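Local coordinates for EGF family domain-containing protein (Toxoplasma gondii, PDB 4Z80) that binds a RON2L1 peptide as an AMA-RON2 pair and probably takes part in the moving junction through which the parasite invades host cells, at residues Thr303-Thr308 with Ala314-Arg319; Val125-Thr130 with Pro232-Pro237; Gln170-Val173 with Glu177-Ser180. One frame throughout, in Å; residues are numbered along the deposited sequence.

Contact 1 (Thr303-Thr308 with Ala314-Arg319); sequences TCAELT and AFYCVR
A small disulfide-closed loop, within the part of the chain that matches the apical membrane antigen 1 family, brings 303-308 and 314-319 side by side in roughly the same direction, joined by Cys304-Cys317 and by one isolated parallel beta bridge, Ala305-Tyr316. The two CA atoms of the bridged pair, Ala305 and Tyr316, stand 4.4 Å apart. Ala305 uses both of its backbone polar groups: its N donates to Phe315 O at 2.9 Å, and its O receives Cys317 N at 2.9 Å, the latter nearly straight at 175° about the hydrogen. Next to this bridge the SG atoms of Cys304 and Cys317 are bonded at 2.0 Å, with a chi3 of 84°, close to the relaxed right angle of a disulfide. Cys304 reaches its partner with SG lying between its own N and C (chi1 72°), and CG of Glu306 lies against Cys317 SG. The Tyr316 ring runs along the backbone of 305-308: CD1 meets Ala305 CB at 3.8 Å, CE1 comes to 3.2 Å from Leu307 O, and Thr308 CA lies in the ring plane at the edge, 3.5 Å from Tyr316 OH. One water spans Thr303 O and Phe315 N, and a second links Leu307 N to Cys317 O, so the separating backbones are stitched by water on both flanks of the bridge. Tyr316 OH is hydrogen-bonded to Lys146 O and to Thr309 N, and Arg116 makes a cation-pi contact with its ring. Glu306 OE1 takes Arg107 N. The loop leads directly into strand 318-321, which pairs antiparallel with strand 101-104; Leu307 and Val318 both rest on Phe104 of that strand.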
ATOM      1  N   THR A 303      -0.408  23.858  -7.231  1.00 14.05           N
ATOM      2  CA  THR A 303       1.040  23.705  -7.214  1.00 15.62           C
ATOM      3  C   THR A 303       1.520  22.319  -7.635  1.00 15.92           C
ATOM      4  O   THR A 303       2.727  22.093  -7.711  1.00 15.75           O
ATOM      5  CB  THR A 303       1.601  23.971  -5.812  1.00 15.91           C
ATOM      6  OG1 THR A 303       0.952  23.108  -4.874  1.00 20.10           O
ATOM      7  CG2 THR A 303       1.382  25.421  -5.407  1.00 21.96           C
ATOM      8  N   CYS A 304       0.605  21.394  -7.903  1.00 12.56           N
ATOM      9  CA  CYS A 304       1.024  20.034  -8.239  1.00 13.40           C
ATOM     10  C   CYS A 304       1.653  20.030  -9.631  1.00 14.33           C
ATOM     11  O   CYS A 304       1.245  20.785 -10.514  1.00 16.18           O
ATOM     12  CB  CYS A 304      -0.140  19.035  -8.148  1.00 12.82           C
ATOM     13  SG  CYS A 304      -1.432  19.091  -9.434  1.00 19.16           S
ATOM     14  N   ALA A 305       2.668  19.189  -9.806  1.00 13.25           N
ATOM     15  CA  ALA A 305       3.340  19.047 -11.091  1.00 14.10           C
ATOM     16  C   ALA A 305       2.577  18.086 -11.992  1.00 12.99           C
ATOM     17  O   ALA A 305       2.296  16.955 -11.604  1.00 13.49           O
ATOM     18  CB  ALA A 305       4.774  18.562 -10.890  1.00 14.79           C
ATOM     19  N   GLU A 306       2.241  18.537 -13.196  1.00 13.92           N
ATOM     20  CA  GLU A 306       1.488  17.717 -14.135  1.00 12.47           C
ATOM     21  C   GLU A 306       2.408  16.854 -14.999  1.00 14.25           C
ATOM     22  O   GLU A 306       2.956  17.325 -16.001  1.00 14.26           O
ATOM     23  CB  GLU A 306       0.611  18.590 -15.032  1.00 13.68           C
ATOM     24  CG  GLU A 306      -0.473  19.361 -14.284  1.00 14.27           C
ATOM     25  CD  GLU A 306      -1.405  20.111 -15.228  1.00 17.29           C
ATOM     26  OE1 GLU A 306      -2.614  19.802 -15.247  1.00 14.88           O
ATOM     27  OE2 GLU A 306      -0.924  21.010 -15.954  1.00 21.59           O
ATOM     28  N   LEU A 307       2.554  15.595 -14.572  1.00 13.18           N
ATOM     29  CA  LEU A 307       3.250  14.506 -15.282  1.00 13.18           C
ATOM     30  C   LEU A 307       4.776  14.628 -15.345  1.00 13.06           C
ATOM     31  O   LEU A 307       5.470  13.630 -15.147  1.00 14.40           O
ATOM     32  CB  LEU A 307       2.692  14.350 -16.700  1.00 12.10           C
ATOM     33  CG  LEU A 307       1.222  13.906 -16.790  1.00 14.73           C
ATOM     34  CD1 LEU A 307       0.761  13.837 -18.242  1.00 15.47           C
ATOM     35  CD2 LEU A 307       0.987  12.561 -16.102  1.00 16.11           C
ATOM     36  N   THR A 308       5.303  15.818 -15.620  1.00 10.70           N
ATOM     37  CA  THR A 308       6.748  16.025 -15.638  1.00 12.60           C
ATOM     38  C   THR A 308       7.113  17.366 -15.034  1.00 13.55           C
ATOM     39  O   THR A 308       6.431  18.373 -15.257  1.00 13.67           O
ATOM     40  CB  THR A 308       7.325  15.936 -17.076  1.00 14.68           C
ATOM     41  OG1 THR A 308       6.657  16.867 -17.935  1.00 16.96           O
ATOM     42  CG2 THR A 308       7.144  14.540 -17.643  1.00 14.61           C
ATOM     43  N   ALA A 314       8.693  20.078  -5.725  1.00 15.18           N
ATOM     44  CA  ALA A 314       7.297  19.914  -6.112  1.00 13.53           C
ATOM     45  C   ALA A 314       6.855  18.470  -5.913  1.00 15.08           C
ATOM     46  O   ALA A 314       7.682  17.559  -5.789  1.00 16.50           O
ATOM     47  CB  ALA A 314       7.085  20.342  -7.564  1.00 16.09           C
ATOM     48  N   PHE A 315       5.542  18.287  -5.829  1.00 11.76           N
ATOM     49  CA  PHE A 315       4.935  16.970  -5.741  1.00 11.33           C
ATOM     50  C   PHE A 315       3.995  16.804  -6.926  1.00 12.37           C
ATOM     51  O   PHE A 315       3.316  17.746  -7.332  1.00 11.55           O
ATOM     52  CB  PHE A 315       4.187  16.784  -4.409  1.00 12.17           C
ATOM     53  CG  PHE A 315       3.984  15.337  -4.024  1.00 13.36           C
ATOM     54  CD1 PHE A 315       2.919  14.609  -4.537  1.00 12.26           C
ATOM     55  CD2 PHE A 315       4.866  14.699  -3.155  1.00 12.66           C
ATOM     56  CE1 PHE A 315       2.740  13.270  -4.200  1.00 11.33           C
ATOM     57  CE2 PHE A 315       4.681  13.356  -2.813  1.00 11.64           C
ATOM     58  CZ  PHE A 315       3.617  12.653  -3.329  1.00 12.21           C
ATOM     59  N   TYR A 316       3.977  15.608  -7.496  1.00 10.78           N
ATOM     60  CA  TYR A 316       3.187  15.333  -8.680  1.00  9.35           C
ATOM     61  C   TYR A 316       1.685  15.248  -8.432  1.00 11.06           C
ATOM     62  O   TYR A 316       1.228  14.819  -7.366  1.00 10.19           O
ATOM     63  CB  TYR A 316       3.661  14.027  -9.322  1.00 10.07           C
ATOM     64  CG  TYR A 316       4.874  14.219 -10.195  1.00 10.55           C
ATOM     65  CD1 TYR A 316       4.745  14.807 -11.445  1.00 12.87           C
ATOM     66  CD2 TYR A 316       6.145  13.842  -9.772  1.00 10.66           C
ATOM     67  CE1 TYR A 316       5.840  15.014 -12.250  1.00 13.21           C
ATOM     68  CE2 TYR A 316       7.250  14.035 -10.586  1.00 11.00           C
ATOM     69  CZ  TYR A 316       7.087  14.618 -11.822  1.00 12.00           C
ATOM     70  OH  TYR A 316       8.163  14.831 -12.662  1.00 12.60           O
ATOM     71  N   CYS A 317       0.930  15.679  -9.438  1.00 10.49           N
ATOM     72  CA  CYS A 317      -0.513  15.476  -9.476  1.00 11.69           C
ATOM     73  C   CYS A 317      -0.778  13.982  -9.526  1.00 10.50           C
ATOM     74  O   CYS A 317      -0.342  13.320 -10.464  1.00 11.60           O
ATOM     75  CB  CYS A 317      -1.130  16.142 -10.700  1.00 11.77           C
ATOM     76  SG  CYS A 317      -0.761  17.906 -10.936  1.00 18.34           S
ATOM     77  N   VAL A 318      -1.477  13.450  -8.533  1.00  9.35           N
ATOM     78  CA  VAL A 318      -1.807  12.030  -8.526  1.00  8.89           C
ATOM     79  C   VAL A 318      -3.213  11.839  -7.994  1.00 10.76           C
ATOM     80  O   VAL A 318      -3.732  12.690  -7.278  1.00 11.33           O
ATOM     81  CB  VAL A 318      -0.820  11.183  -7.656  1.00 10.41           C
ATOM     82  CG1 VAL A 318       0.600  11.294  -8.169  1.00 11.57           C
ATOM     83  CG2 VAL A 318      -0.885  11.582  -6.185  1.00 13.02           C
ATOM     84  N   ARG A 319      -3.831  10.716  -8.332  1.00  9.39           N
ATOM     85  CA  ARG A 319      -5.089  10.349  -7.689  1.00  9.78           C
ATOM     86  C   ARG A 319      -5.293   8.855  -7.816  1.00 10.11           C
ATOM     87  O   ARG A 319      -4.728   8.235  -8.714  1.00 11.37           O
ATOM     88  CB  ARG A 319      -6.275  11.110  -8.295  1.00 11.61           C
ATOM     89  CG  ARG A 319      -6.628  10.729  -9.731  1.00 11.49           C
ATOM     90  CD  ARG A 319      -7.683  11.681 -10.316  1.00 13.10           C
ATOM     91  NE  ARG A 319      -7.192  13.050 -10.290  1.00 12.39           N
ATOM     92  CZ  ARG A 319      -7.910  14.134 -10.563  1.00 11.06           C
ATOM     93  NH1 ARG A 319      -9.195  14.047 -10.890  1.00 13.39           N
ATOM     94  NH2 ARG A 319      -7.320  15.318 -10.487  1.00 12.92           N
TER
HETATM   95  O   HOH W   1       3.994  20.775  -5.531  1.00 16.38           O
HETATM   96  O   HOH W   2       1.284  13.875 -12.711  1.00 12.19           O

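Contact 2 (Val125-Thr130 with Pro232-Pro237); sequences VMPHST and PPYNPP
The backbones of 125-130 and 232-237 stay well apart, their nearest CA atoms, those of Thr130 and Pro232, being 7.8 Å from each other, and both segments are irregular loop. Side chains bridge the gap. Pro127, which follows a cis peptide bond, turns its ring toward the phenol end of Tyr234: CG is 3.2 Å from Tyr234 OH and 3.8 Å from Tyr234 CZ, while CD approaches CE2, so the pyrrolidine meets the ring obliquely. The Tyr234 ring leaves on the side away from its own carbonyl carbon (chi1 -52°), which sends the phenol across to the other loop. The methyl CG2 of Thr130 lies 4.1 Å from Pro232 CG and 4.0 Å from Tyr234 OH, the Thr130 and Pro232 side chains crossing at about a right angle. Within its own loop Tyr234 is backed by Pro232, whose CA sits over one ring face near the rim. The hydroxyl of Tyr234 is hydrogen-bonded to Gly230 O, and His128 NE2 and Ser129 OG are hydrogen-bonded to Ser12 and Glu16 of the bound peptide chain. Between the two loops the contact is therefore mainly van der Waals packing of proline, methyl and phenol groups, with the tyrosine's polar end satisfied by its own loop.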
ATOM      1  N   VAL A 125      17.001  11.861  -0.720  1.00 14.13           N
ATOM      2  CA  VAL A 125      17.517  11.035   0.369  1.00 14.73           C
ATOM      3  C   VAL A 125      18.858  10.382   0.017  1.00 14.91           C
ATOM      4  O   VAL A 125      19.772  10.397   0.839  1.00 16.36           O
ATOM      5  CB  VAL A 125      16.508   9.929   0.744  1.00 15.04           C
ATOM      6  CG1 VAL A 125      17.088   8.960   1.779  1.00 18.01           C
ATOM      7  CG2 VAL A 125      15.221  10.557   1.277  1.00 14.55           C
ATOM      8  N   MET A 126      18.967   9.822  -1.191  1.00 14.34           N
ATOM      9  CA  MET A 126      20.128   9.014  -1.584  1.00 15.00           C
ATOM     10  C   MET A 126      21.097   9.819  -2.447  1.00 14.41           C
ATOM     11  O   MET A 126      20.688  10.424  -3.432  1.00 14.97           O
ATOM     12  CB  MET A 126      19.686   7.763  -2.355  1.00 14.44           C
ATOM     13  CG  MET A 126      18.710   6.859  -1.602  1.00 14.94           C
ATOM     14  SD  MET A 126      19.391   6.263  -0.037  1.00 15.74           S
ATOM     15  CE  MET A 126      18.070   5.171   0.506  1.00 17.37           C
ATOM     16  N   PRO A 127      22.393   9.805  -2.106  1.00 13.39           N
ATOM     17  CA  PRO A 127      23.034   9.082  -1.002  1.00 16.04           C
ATOM     18  C   PRO A 127      22.813   9.760   0.339  1.00 14.77           C
ATOM     19  O   PRO A 127      22.849  10.986   0.428  1.00 16.72           O
ATOM     20  CB  PRO A 127      24.513   9.116  -1.379  1.00 13.58           C
ATOM     21  CG  PRO A 127      24.654  10.418  -2.101  1.00 15.99           C
ATOM     22  CD  PRO A 127      23.383  10.543  -2.909  1.00 15.27           C
ATOM     23  N   HIS A 128      22.598   8.963   1.376  1.00 15.94           N
ATOM     24  CA  HIS A 128      22.384   9.512   2.701  1.00 15.28           C
ATOM     25  C   HIS A 128      23.705   9.925   3.330  1.00 16.92           C
ATOM     26  O   HIS A 128      23.767  10.888   4.087  1.00 18.15           O
ATOM     27  CB  HIS A 128      21.668   8.489   3.581  1.00 15.49           C
ATOM     28  CG  HIS A 128      21.363   8.992   4.952  1.00 17.75           C
ATOM     29  ND1 HIS A 128      20.431   9.978   5.190  1.00 17.46           N
ATOM     30  CD2 HIS A 128      21.891   8.671   6.155  1.00 16.61           C
ATOM     31  CE1 HIS A 128      20.388  10.233   6.484  1.00 17.20           C
ATOM     32  NE2 HIS A 128      21.264   9.455   7.092  1.00 18.18           N
ATOM     33  N   SER A 129      24.756   9.179   3.003  1.00 16.96           N
ATOM     34  CA  SER A 129      26.104   9.480   3.476  1.00 20.01           C
ATOM     35  C   SER A 129      27.101   9.214   2.364  1.00 13.93           C
ATOM     36  O   SER A 129      26.903   8.322   1.540  1.00 17.54           O
ATOM     37  CB  SER A 129      26.456   8.642   4.708  1.00 20.82           C
ATOM     38  OG  SER A 129      27.828   8.794   5.052  1.00 22.54           O
ATOM     39  N   THR A 130      28.167  10.004   2.339  1.00 16.99           N
ATOM     40  CA  THR A 130      29.283   9.747   1.440  1.00 17.87           C
ATOM     41  C   THR A 130      30.577   9.675   2.236  1.00 20.11           C
ATOM     42  O   THR A 130      31.649   9.932   1.706  1.00 19.45           O
ATOM     43  CB  THR A 130      29.408  10.830   0.347  1.00 19.51           C
ATOM     44  OG1 THR A 130      29.543  12.120   0.957  1.00 19.74           O
ATOM     45  CG2 THR A 130      28.186  10.822  -0.553  1.00 18.17           C
ATOM     46  N   PRO A 232      29.928   8.881  -5.064  1.00 14.79           N
ATOM     47  CA  PRO A 232      29.691   9.620  -6.312  1.00 14.73           C
ATOM     48  C   PRO A 232      30.823   9.434  -7.313  1.00 19.28           C
ATOM     49  O   PRO A 232      31.927   9.072  -6.910  1.00 17.96           O
ATOM     50  CB  PRO A 232      29.615  11.088  -5.861  1.00 17.87           C
ATOM     51  CG  PRO A 232      29.587  11.061  -4.354  1.00 19.81           C
ATOM     52  CD  PRO A 232      30.203   9.782  -3.930  1.00 18.15           C
ATOM     53  N   PRO A 233      30.565   9.704  -8.600  1.00 18.10           N
ATOM     54  CA  PRO A 233      29.306  10.180  -9.186  1.00 18.75           C
ATOM     55  C   PRO A 233      28.303   9.065  -9.459  1.00 18.56           C
ATOM     56  O   PRO A 233      28.648   7.887  -9.395  1.00 17.90           O
ATOM     57  CB  PRO A 233      29.764  10.826 -10.495  1.00 21.47           C
ATOM     58  CG  PRO A 233      30.948  10.021 -10.885  1.00 21.02           C
ATOM     59  CD  PRO A 233      31.644   9.663  -9.604  1.00 19.67           C
ATOM     60  N   TYR A 234      27.069   9.452  -9.767  1.00 17.08           N
ATOM     61  CA  TYR A 234      25.993   8.502 -10.011  1.00 17.25           C
ATOM     62  C   TYR A 234      25.483   8.654 -11.432  1.00 16.60           C
ATOM     63  O   TYR A 234      25.659   9.703 -12.053  1.00 20.20           O
ATOM     64  CB  TYR A 234      24.854   8.717  -8.995  1.00 15.11           C
ATOM     65  CG  TYR A 234      25.360   8.722  -7.574  1.00 13.91           C
ATOM     66  CD1 TYR A 234      25.647   7.534  -6.920  1.00 14.09           C
ATOM     67  CD2 TYR A 234      25.586   9.916  -6.901  1.00 15.05           C
ATOM     68  CE1 TYR A 234      26.135   7.527  -5.638  1.00 14.28           C
ATOM     69  CE2 TYR A 234      26.066   9.922  -5.614  1.00 13.76           C
ATOM     70  CZ  TYR A 234      26.346   8.722  -4.989  1.00 13.92           C
ATOM     71  OH  TYR A 234      26.842   8.718  -3.703  1.00 16.50           O
ATOM     72  N   ASN A 235      24.860   7.601 -11.946  1.00 15.37           N
ATOM     73  CA  ASN A 235      24.300   7.633 -13.289  1.00 17.96           C
ATOM     74  C   ASN A 235      22.977   6.891 -13.305  1.00 16.14           C
ATOM     75  O   ASN A 235      22.850   5.837 -13.914  1.00 16.73           O
ATOM     76  CB  ASN A 235      25.285   7.029 -14.301  1.00 17.11           C
ATOM     77  CG  ASN A 235      24.925   7.363 -15.745  1.00 20.34           C
ATOM     78  OD1 ASN A 235      24.244   8.353 -16.019  1.00 24.33           O
ATOM     79  ND2 ASN A 235      25.390   6.538 -16.675  1.00 24.18           N
ATOM     80  N   PRO A 236      21.976   7.445 -12.606  1.00 17.22           N
ATOM     81  CA  PRO A 236      20.649   6.837 -12.646  1.00 16.66           C
ATOM     82  C   PRO A 236      20.043   6.982 -14.041  1.00 17.89           C
ATOM     83  O   PRO A 236      20.509   7.822 -14.817  1.00 20.26           O
ATOM     84  CB  PRO A 236      19.870   7.630 -11.587  1.00 17.47           C
ATOM     85  CG  PRO A 236      20.544   8.958 -11.548  1.00 19.26           C
ATOM     86  CD  PRO A 236      22.001   8.665 -11.777  1.00 19.45           C
ATOM     87  N   PRO A 237      19.019   6.186 -14.366  1.00 19.29           N
ATOM     88  CA  PRO A 237      18.407   5.188 -13.487  1.00 15.42           C
ATOM     89  C   PRO A 237      19.174   3.869 -13.461  1.00 18.56           C
ATOM     90  O   PRO A 237      19.862   3.522 -14.422  1.00 18.99           O
ATOM     91  CB  PRO A 237      17.012   5.007 -14.098  1.00 19.23           C
ATOM     92  CG  PRO A 237      17.213   5.279 -15.548  1.00 21.87           C
ATOM     93  CD  PRO A 237      18.300   6.308 -15.650  1.00 22.92           C
TER

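Contact 3 (Gln170-Val173 with Glu177-Ser180); sequences QDMV and EFDS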
ATOM      1  N   GLN A 170      18.116  -1.265  19.499  1.00 18.82           N
ATOM      2  CA  GLN A 170      17.732   0.068  19.972  1.00 18.90           C
ATOM      3  C   GLN A 170      16.524   0.637  19.231  1.00 17.45           C
ATOM      4  O   GLN A 170      15.819   1.496  19.768  1.00 22.22           O
ATOM      5  CB  GLN A 170      18.875   1.079  19.822  1.00 21.73           C
ATOM      6  CG  GLN A 170      20.278   0.531  19.948  1.00 41.78           C
ATOM      7  CD  GLN A 170      20.841   0.713  21.323  1.00 46.08           C
ATOM      8  OE1 GLN A 170      20.171   0.451  22.324  1.00 49.96           O
ATOM      9  NE2 GLN A 170      22.084   1.173  21.388  1.00 46.34           N
ATOM     10  N   ASP A 171      16.319   0.204  17.988  1.00 17.26           N
ATOM     11  CA  ASP A 171      15.199   0.712  17.190  1.00 17.11           C
ATOM     12  C   ASP A 171      14.110  -0.326  16.980  1.00 16.91           C
ATOM     13  O   ASP A 171      12.945  -0.039  17.212  1.00 18.36           O
ATOM     14  CB  ASP A 171      15.682   1.226  15.825  1.00 18.47           C
ATOM     15  CG  ASP A 171      16.227   2.647  15.884  1.00 19.22           C
ATOM     16  OD1 ASP A 171      16.062   3.328  16.918  1.00 18.74           O
ATOM     17  OD2 ASP A 171      16.810   3.099  14.874  1.00 19.03           O
ATOM     18  N   MET A 172      14.470  -1.523  16.536  1.00 16.71           N
ATOM     19  CA  MET A 172      13.461  -2.521  16.198  1.00 15.37           C
ATOM     20  C   MET A 172      12.826  -3.196  17.417  1.00 19.31           C
ATOM     21  O   MET A 172      11.618  -3.093  17.607  1.00 19.26           O
ATOM     22  CB  MET A 172      14.063  -3.567  15.270  1.00 17.03           C
ATOM     23  CG  MET A 172      14.324  -3.035  13.872  1.00 17.63           C
ATOM     24  SD  MET A 172      15.226  -4.218  12.863  1.00 22.87           S
ATOM     25  CE  MET A 172      14.993  -3.548  11.222  1.00 25.32           C
ATOM     26  N   VAL A 173      13.616  -3.870  18.252  1.00 16.89           N
ATOM     27  CA  VAL A 173      13.019  -4.712  19.294  1.00 18.30           C
ATOM     28  C   VAL A 173      12.234  -3.923  20.339  1.00 20.13           C
ATOM     29  O   VAL A 173      11.292  -4.451  20.933  1.00 24.21           O
ATOM     30  CB  VAL A 173      14.085  -5.567  20.029  1.00 24.38           C
ATOM     31  CG1 VAL A 173      14.738  -6.522  19.068  1.00 28.96           C
ATOM     32  CG2 VAL A 173      15.094  -4.694  20.719  1.00 30.78           C
ATOM     33  N   GLU A 177       5.426  -1.708  17.806  1.00 16.14           N
ATOM     34  CA  GLU A 177       4.800  -2.289  16.617  1.00 15.67           C
ATOM     35  C   GLU A 177       5.619  -3.421  15.999  1.00 15.50           C
ATOM     36  O   GLU A 177       5.147  -4.120  15.104  1.00 15.72           O
ATOM     37  CB  GLU A 177       4.550  -1.206  15.559  1.00 14.45           C
ATOM     38  CG  GLU A 177       3.440  -0.251  15.948  1.00 14.68           C
ATOM     39  CD  GLU A 177       2.808   0.421  14.751  1.00 15.35           C
ATOM     40  OE1 GLU A 177       3.476   1.271  14.125  1.00 15.18           O
ATOM     41  OE2 GLU A 177       1.644   0.093  14.435  1.00 15.25           O
ATOM     42  N   PHE A 178       6.852  -3.592  16.465  1.00 17.89           N
ATOM     43  CA  PHE A 178       7.728  -4.625  15.937  1.00 16.15           C
ATOM     44  C   PHE A 178       7.526  -5.920  16.707  1.00 18.91           C
ATOM     45  O   PHE A 178       7.286  -5.894  17.910  1.00 21.44           O
ATOM     46  CB  PHE A 178       9.184  -4.176  16.028  1.00 16.68           C
ATOM     47  CG  PHE A 178      10.159  -5.099  15.338  1.00 18.33           C
ATOM     48  CD1 PHE A 178      10.445  -4.936  13.996  1.00 17.78           C
ATOM     49  CD2 PHE A 178      10.805  -6.108  16.038  1.00 17.75           C
ATOM     50  CE1 PHE A 178      11.342  -5.763  13.351  1.00 19.42           C
ATOM     51  CE2 PHE A 178      11.704  -6.952  15.398  1.00 21.03           C
ATOM     52  CZ  PHE A 178      11.975  -6.777  14.055  1.00 21.11           C
ATOM     53  N   ASP A 179       7.604  -7.046  16.005  1.00 18.46           N
ATOM     54  CA  ASP A 179       7.573  -8.354  16.648  1.00 20.56           C
ATOM     55  C   ASP A 179       8.592  -9.256  15.965  1.00 20.95           C
ATOM     56  O   ASP A 179       8.557  -9.419  14.755  1.00 19.36           O
ATOM     57  CB  ASP A 179       6.176  -8.968  16.580  1.00 20.10           C
ATOM     58  CG  ASP A 179       6.110 -10.326  17.252  1.00 26.61           C
ATOM     59  OD1 ASP A 179       5.833 -10.370  18.469  1.00 31.42           O
ATOM     60  OD2 ASP A 179       6.352 -11.345  16.570  1.00 23.42           O
ATOM     61  N   SER A 180       9.496  -9.846  16.743  1.00 21.50           N
ATOM     62  CA  SER A 180      10.616 -10.587  16.168  1.00 21.21           C
ATOM     63  C   SER A 180      10.197 -11.882  15.474  1.00 18.85           C
ATOM     64  O   SER A 180      10.923 -12.389  14.621  1.00 23.89           O
ATOM     65  CB  SER A 180      11.649 -10.899  17.252  1.00 24.61           C
ATOM     66  OG  SER A 180      11.081 -11.687  18.285  1.00 29.41           O
TER
HETATM   67  O   HOH W   3       9.653  -6.521  19.704  1.00 29.54           O
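A short turn after helix 165-172 folds back on the end of that helix through a Met-aromatic contact, and Met172 and Phe178 carry it. Met172 CB stands almost squarely over the Phe178 ring, 3.9 Å from the centroid and 5° off the ring normal, a CH-pi contact. Beyond it the methionine chain is extended, and SD lies 4.9 Å from the same centroid, 39° off the normal, an oblique sulfur-aromatic approach. CG also touches the ring, 4.1 Å from Phe178 CE1. Phe178 sets its CG anti to the backbone N (chi1 -172°), and this lays the ring against Met172 while CB packs 3.1 Å from Met172 O. That carbonyl also reaches CG and CD2 of the ring, so both the side chain and the main chain of Met172 press on Phe178. Val173 takes a lesser part: its CA is 4.2 Å from Phe178 CD2, at an oblique angle to the ring. A water at the edge of the ring, in its plane, lies 2.9 Å from Val173 O and 3.0 Å from Phe178 O and can donate to both carbonyls, though other acceptors compete for its protons; it links the two backbones beside the ring. Tyr168 of helix 165-172 touches Phe178 as well as Val173 and Ser180, and Phe178 also meets Cys183. Just before the phenylalanine, Glu177 OE1 makes a salt bridge with Arg276 and OE2 a hydrogen bond with His335 NE2, and Asp171 OD2 bonds Gln10 N of the neighbouring peptide chain. The arrangement is a Met-aromatic contact, with a CH-pi contact from the same methionine, packing the loop after helix 165-172 back onto the helix.

In the fold
From the N terminus the chain first reaches 125-130, the earlier half of contact 2, in the loop after strand 101-104. It then reaches helix 165-172, whose C-terminal part opens contact 3, a short closure nested within the 101-residue excursion that contact 2 shuts at 232-237. Contact 1 opens only afterwards, in series, closing a five-residue loop just ahead of strand 318-321. None of the three touches another: nearest atoms are about 11 Å apart between contacts 2 and 3, about 12 Å between 1 and 2, and about 21 Å between 1 and 3. Contact 2 joins distant loops; contacts 1 and 3 shape local turns beside a strand and a helix.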